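Long-range contact in mitotic checkpoint control protein kinase BUB1 (Drosophila melanogaster, PDB 6JKK), which carries a C-terminal protein kinase domain, which probably binds ATP and phosphorylates other proteins, and belongs to the spindle checkpoint machinery at kinetochores: residues 91-104 with 206-218. Residues are numbered along the deposited sequence; the frame is centred on the assembly and turned at random. Where two conformers were deposited one is given.
With GOL (glycerol), chain B.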
# COMPACT_ATOMS: atom_id res chain seq x y z
N ASN A 91 -14.53 5.93 -9.78
CA ASN A 91 -13.33 5.13 -10.01
C ASN A 91 -13.71 3.65 -10.11
O ASN A 91 -13.67 2.91 -9.12
CB ASN A 91 -12.30 5.37 -8.91
CG ASN A 91 -10.91 4.87 -9.29
OD1 ASN A 91 -10.77 3.97 -10.12
ND2 ASN A 91 -9.88 5.46 -8.68
N TYR A 92 -14.11 3.23 -11.31
CA TYR A 92 -14.46 1.84 -11.54
C TYR A 92 -13.21 0.99 -11.42
O TYR A 92 -13.25 -0.14 -10.91
CB TYR A 92 -15.06 1.65 -12.93
CG TYR A 92 -16.37 2.38 -13.13
CD1 TYR A 92 -17.57 1.82 -12.71
CD2 TYR A 92 -16.41 3.63 -13.74
CE1 TYR A 92 -18.77 2.48 -12.89
CE2 TYR A 92 -17.61 4.29 -13.94
CZ TYR A 92 -18.78 3.71 -13.50
OH TYR A 92 -19.98 4.36 -13.67
N TRP A 93 -12.09 1.54 -11.87
CA TRP A 93 -10.82 0.81 -11.93
C TRP A 93 -10.39 0.29 -10.57
O TRP A 93 -9.94 -0.85 -10.44
CB TRP A 93 -9.73 1.71 -12.52
CG TRP A 93 -8.40 1.04 -12.66
CD1 TRP A 93 -7.28 1.24 -11.88
CD2 TRP A 93 -8.03 0.05 -13.63
NE1 TRP A 93 -6.25 0.44 -12.32
CE2 TRP A 93 -6.68 -0.30 -13.39
CE3 TRP A 93 -8.71 -0.57 -14.68
CZ2 TRP A 93 -6.01 -1.24 -14.17
CZ3 TRP A 93 -8.04 -1.50 -15.45
CH2 TRP A 93 -6.71 -1.83 -15.19
N GLU A 94 -10.52 1.13 -9.55
CA GLU A 94 -10.17 0.71 -8.20
C GLU A 94 -10.96 -0.53 -7.76
O GLU A 94 -10.40 -1.46 -7.17
CB GLU A 94 -10.36 1.87 -7.22
CG GLU A 94 -10.14 1.48 -5.77
CD GLU A 94 -10.14 2.69 -4.87
OE1 GLU A 94 -10.35 3.81 -5.38
OE2 GLU A 94 -9.91 2.52 -3.66
N PHE A 95 -12.26 -0.55 -8.07
CA PHE A 95 -13.12 -1.67 -7.74
C PHE A 95 -12.64 -2.91 -8.49
O PHE A 95 -12.51 -3.99 -7.91
CB PHE A 95 -14.59 -1.33 -8.09
CG PHE A 95 -15.61 -2.26 -7.46
CD1 PHE A 95 -15.30 -3.07 -6.38
CD2 PHE A 95 -16.91 -2.32 -7.98
CE1 PHE A 95 -16.25 -3.92 -5.82
CE2 PHE A 95 -17.87 -3.17 -7.43
CZ PHE A 95 -17.54 -3.97 -6.35
N TYR A 96 -12.32 -2.74 -9.78
CA TYR A 96 -11.80 -3.86 -10.58
C TYR A 96 -10.54 -4.49 -9.96
O TYR A 96 -10.49 -5.70 -9.78
CB TYR A 96 -11.50 -3.42 -12.02
CG TYR A 96 -10.62 -4.42 -12.76
CD1 TYR A 96 -11.16 -5.59 -13.30
CD2 TYR A 96 -9.25 -4.21 -12.91
CE1 TYR A 96 -10.36 -6.52 -13.96
CE2 TYR A 96 -8.44 -5.13 -13.57
CZ TYR A 96 -9.00 -6.28 -14.09
OH TYR A 96 -8.21 -7.20 -14.75
N ILE A 97 -9.54 -3.66 -9.66
CA ILE A 97 -8.29 -4.17 -9.08
C ILE A 97 -8.55 -4.95 -7.79
O ILE A 97 -8.04 -6.06 -7.61
CB ILE A 97 -7.28 -3.03 -8.79
CG1 ILE A 97 -6.78 -2.39 -10.09
CG2 ILE A 97 -6.11 -3.56 -7.94
CD1 ILE A 97 -6.04 -3.34 -11.05
N CYS A 98 -9.36 -4.38 -6.91
CA CYS A 98 -9.64 -5.00 -5.62
C CYS A 98 -10.36 -6.33 -5.77
O CYS A 98 -10.04 -7.30 -5.08
CB CYS A 98 -10.46 -4.07 -4.73
SG CYS A 98 -9.50 -2.71 -4.08
N LEU A 99 -11.32 -6.37 -6.68
CA LEU A 99 -12.02 -7.62 -6.96
C LEU A 99 -11.02 -8.67 -7.45
O LEU A 99 -11.06 -9.84 -7.01
CB LEU A 99 -13.11 -7.39 -8.01
CG LEU A 99 -14.34 -6.61 -7.52
CD1 LEU A 99 -15.19 -6.13 -8.70
CD2 LEU A 99 -15.17 -7.46 -6.58
N GLU A 100 -10.11 -8.27 -8.34
CA GLU A 100 -9.14 -9.21 -8.92
C GLU A 100 -8.17 -9.71 -7.87
O GLU A 100 -7.86 -10.90 -7.83
CB GLU A 100 -8.37 -8.58 -10.08
CG GLU A 100 -9.13 -8.60 -11.41
CD GLU A 100 -9.58 -10.00 -11.80
OE1 GLU A 100 -8.72 -10.85 -12.12
OE2 GLU A 100 -10.80 -10.26 -11.76
N ILE A 101 -7.68 -8.81 -7.03
CA ILE A 101 -6.79 -9.21 -5.96
C ILE A 101 -7.43 -10.33 -5.13
O ILE A 101 -6.83 -11.39 -4.91
CB ILE A 101 -6.40 -8.03 -5.05
CG1 ILE A 101 -5.40 -7.12 -5.77
CG2 ILE A 101 -5.77 -8.53 -3.76
CD1 ILE A 101 -5.13 -5.81 -5.06
N HIS A 102 -8.66 -10.11 -4.70
CA HIS A 102 -9.31 -11.09 -3.83
C HIS A 102 -9.76 -12.33 -4.60
O HIS A 102 -9.97 -13.39 -4.02
CB HIS A 102 -10.43 -10.43 -3.01
CG HIS A 102 -9.90 -9.55 -1.92
ND1 HIS A 102 -9.58 -10.02 -0.66
CD2 HIS A 102 -9.58 -8.23 -1.92
CE1 HIS A 102 -9.10 -9.02 0.07
NE2 HIS A 102 -9.09 -7.93 -0.67
N SER A 103 -9.85 -12.21 -5.92
CA SER A 103 -10.14 -13.36 -6.76
C SER A 103 -8.89 -14.24 -6.93
O SER A 103 -8.98 -15.47 -7.06
CB SER A 103 -10.65 -12.88 -8.12
OG SER A 103 -11.22 -13.94 -8.86
N ARG A 104 -7.72 -13.61 -6.93
CA ARG A 104 -6.48 -14.33 -7.27
C ARG A 104 -5.75 -14.88 -6.05
O ARG A 104 -4.90 -15.76 -6.18
CB ARG A 104 -5.54 -13.44 -8.09
CG ARG A 104 -6.11 -13.02 -9.43
CD ARG A 104 -5.19 -12.05 -10.16
NE ARG A 104 -5.87 -11.46 -11.30
CZ ARG A 104 -5.35 -10.51 -12.08
NH1 ARG A 104 -4.12 -10.07 -11.84
NH2 ARG A 104 -6.05 -10.02 -13.09
N ILE A 206 -3.52 -0.72 1.15
CA ILE A 206 -4.79 -0.12 0.74
C ILE A 206 -4.61 0.82 -0.45
O ILE A 206 -3.48 1.14 -0.84
CB ILE A 206 -5.40 0.70 1.90
CG1 ILE A 206 -4.54 1.93 2.19
CG2 ILE A 206 -5.54 -0.16 3.16
CD1 ILE A 206 -5.15 2.95 3.18
N ASP A 207 -5.73 1.27 -1.01
CA ASP A 207 -5.76 2.32 -2.03
C ASP A 207 -5.17 1.88 -3.36
O ASP A 207 -4.10 2.32 -3.77
CB ASP A 207 -5.08 3.61 -1.52
CG ASP A 207 -6.02 4.49 -0.72
OD1 ASP A 207 -5.53 5.25 0.15
OD2 ASP A 207 -7.25 4.45 -0.96
N PHE A 208 -5.92 1.02 -4.05
CA PHE A 208 -5.51 0.47 -5.34
C PHE A 208 -6.05 1.29 -6.50
O PHE A 208 -6.28 0.77 -7.59
CB PHE A 208 -5.97 -0.98 -5.44
CG PHE A 208 -5.39 -1.87 -4.38
CD1 PHE A 208 -4.09 -2.35 -4.50
CD2 PHE A 208 -6.12 -2.19 -3.24
CE1 PHE A 208 -3.54 -3.15 -3.51
CE2 PHE A 208 -5.58 -3.00 -2.25
CZ PHE A 208 -4.29 -3.48 -2.38
N GLY A 209 -6.23 2.59 -6.26
CA GLY A 209 -6.87 3.48 -7.22
C GLY A 209 -6.15 3.67 -8.54
O GLY A 209 -6.78 3.98 -9.55
N VAL A 210 -4.83 3.49 -8.54
CA VAL A 210 -4.05 3.61 -9.77
C VAL A 210 -3.20 2.37 -10.03
O VAL A 210 -2.16 2.45 -10.69
CB VAL A 210 -3.16 4.88 -9.78
CG1 VAL A 210 -4.01 6.13 -9.75
CG2 VAL A 210 -2.18 4.89 -8.60
N SER A 211 -3.63 1.23 -9.51
CA SER A 211 -2.85 0.00 -9.64
C SER A 211 -2.82 -0.48 -11.09
O SER A 211 -3.63 -0.05 -11.91
CB SER A 211 -3.38 -1.09 -8.70
OG SER A 211 -3.18 -0.71 -7.35
N ILE A 212 -1.87 -1.37 -11.39
CA ILE A 212 -1.70 -1.88 -12.75
C ILE A 212 -1.88 -3.39 -12.78
O ILE A 212 -1.26 -4.10 -11.98
CB ILE A 212 -0.29 -1.54 -13.27
CG1 ILE A 212 -0.06 -0.03 -13.27
CG2 ILE A 212 -0.05 -2.14 -14.66
CD1 ILE A 212 1.39 0.36 -13.51
N ASP A 213 -2.73 -3.89 -13.67
CA ASP A 213 -2.91 -5.33 -13.83
C ASP A 213 -2.11 -5.83 -15.02
O ASP A 213 -2.49 -5.61 -16.17
CB ASP A 213 -4.39 -5.70 -13.97
CG ASP A 213 -4.62 -7.20 -14.04
OD1 ASP A 213 -3.64 -7.97 -13.89
OD2 ASP A 213 -5.78 -7.61 -14.24
N MET A 214 -1.00 -6.51 -14.74
CA MET A 214 -0.11 -7.00 -15.79
C MET A 214 -0.74 -8.12 -16.62
O MET A 214 -0.30 -8.40 -17.73
CB MET A 214 1.22 -7.47 -15.19
CG MET A 214 2.01 -6.36 -14.52
SD MET A 214 2.48 -5.06 -15.68
CE MET A 214 3.73 -5.90 -16.64
N LYS A 215 -1.78 -8.77 -16.07
CA LYS A 215 -2.45 -9.86 -16.78
C LYS A 215 -3.27 -9.36 -17.97
O LYS A 215 -3.69 -10.15 -18.82
CB LYS A 215 -3.32 -10.69 -15.82
CG LYS A 215 -2.52 -11.46 -14.77
CD LYS A 215 -3.35 -12.59 -14.15
CE LYS A 215 -2.59 -13.29 -13.03
NZ LYS A 215 -1.37 -14.00 -13.52
N LEU A 216 -3.48 -8.05 -18.03
CA LEU A 216 -4.22 -7.44 -19.13
C LEU A 216 -3.29 -7.04 -20.28
O LEU A 216 -3.75 -6.54 -21.30
CB LEU A 216 -4.99 -6.22 -18.64
CG LEU A 216 -6.16 -6.50 -17.69
CD1 LEU A 216 -6.88 -5.21 -17.33
CD2 LEU A 216 -7.12 -7.48 -18.33
N PHE A 217 -1.99 -7.28 -20.10
CA PHE A 217 -1.01 -6.90 -21.11
C PHE A 217 -0.24 -8.13 -21.57
O PHE A 217 -0.24 -9.15 -20.88
CB PHE A 217 -0.04 -5.86 -20.52
CG PHE A 217 -0.72 -4.58 -20.10
CD1 PHE A 217 -1.56 -3.91 -20.97
CD2 PHE A 217 -0.51 -4.06 -18.83
CE1 PHE A 217 -2.19 -2.74 -20.59
CE2 PHE A 217 -1.13 -2.89 -18.44
CZ PHE A 217 -1.98 -2.23 -19.32
N PRO A 218 0.41 -8.05 -22.74
CA PRO A 218 1.25 -9.17 -23.16
C PRO A 218 2.34 -9.47 -22.14
O PRO A 218 2.77 -8.57 -21.41
CB PRO A 218 1.92 -8.64 -24.44
CG PRO A 218 0.96 -7.63 -24.97
CD PRO A 218 0.33 -6.99 -23.76
C1 GOL B . -9.33 -0.15 -1.78
O1 GOL B . -8.51 0.58 -2.68
C2 GOL B . -9.50 0.59 -0.45
O2 GOL B . -8.26 0.65 0.22
C3 GOL B . -9.97 2.03 -0.64
O3 GOL B . -11.26 2.04 -1.20
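Asp213 meets Arg104 and Tyr96 of the 92-104 helix through its carboxylate, each of whose oxygens accepts two hydrogen bonds, a weak one from Arg104 NH2 to OD1 not counted. OD2 of Asp213 takes the hydroxyl of Tyr96 (OH to OD2 2.5 Å), nearly in line with its C-O bond, and NH2 of Arg104 at 2.7 Å on its syn side. Asp213 OD1 accepts NH1 of Arg104 at 3.0 Å from one face of the carboxylate and, in an Asx turn, the backbone N of Lys215 from the other. The side chain of Asp213 leaves the backbone toward the helix, and with CG anti to the backbone N (chi1 -176°) its carboxylate arrives beside Tyr96 and Arg104. The arginine grips Asp213 end-on and, through NE and NH2, Glu100 OE1 side-on; its NH1 also reaches Met176 O. The aliphatic chain of Lys215 lies over one guanidinium face and CB of Glu100 over the other.

Three residues before Tyr96, Trp93 gives its indole NE1 to Ser211 O at 2.7 Å, the acceptor lying in the ring plane; the hydroxyl of Ser211 is bound to His180 O. Apolar packing fills in beside this: Ile101 CD1 sits over the Phe208 ring, 3.6 Å from its centroid, and Ile97 CG2 presses on Phe208 CB.

Residues 207-209 are the kinase DFG motif. Glu94 forms the salt bridge with Lys85, the predicted ATP-binding lysine, that is expected of an inward-placed αC helix, and Asp207 pairs with the same lysine. A glycerol, probably from the crystallisation liquor, bridges the segments: its O1 donates to Glu94 OE2 (2.6 Å) and accepts from Phe208 N (3.0 Å). Helices 12-21 and 24-28 also pack on helix 92-104, the first against Trp93 and Tyr96, the second against Phe95 and Leu99, while strand 212-213 pairs antiparallel with strand 178-179.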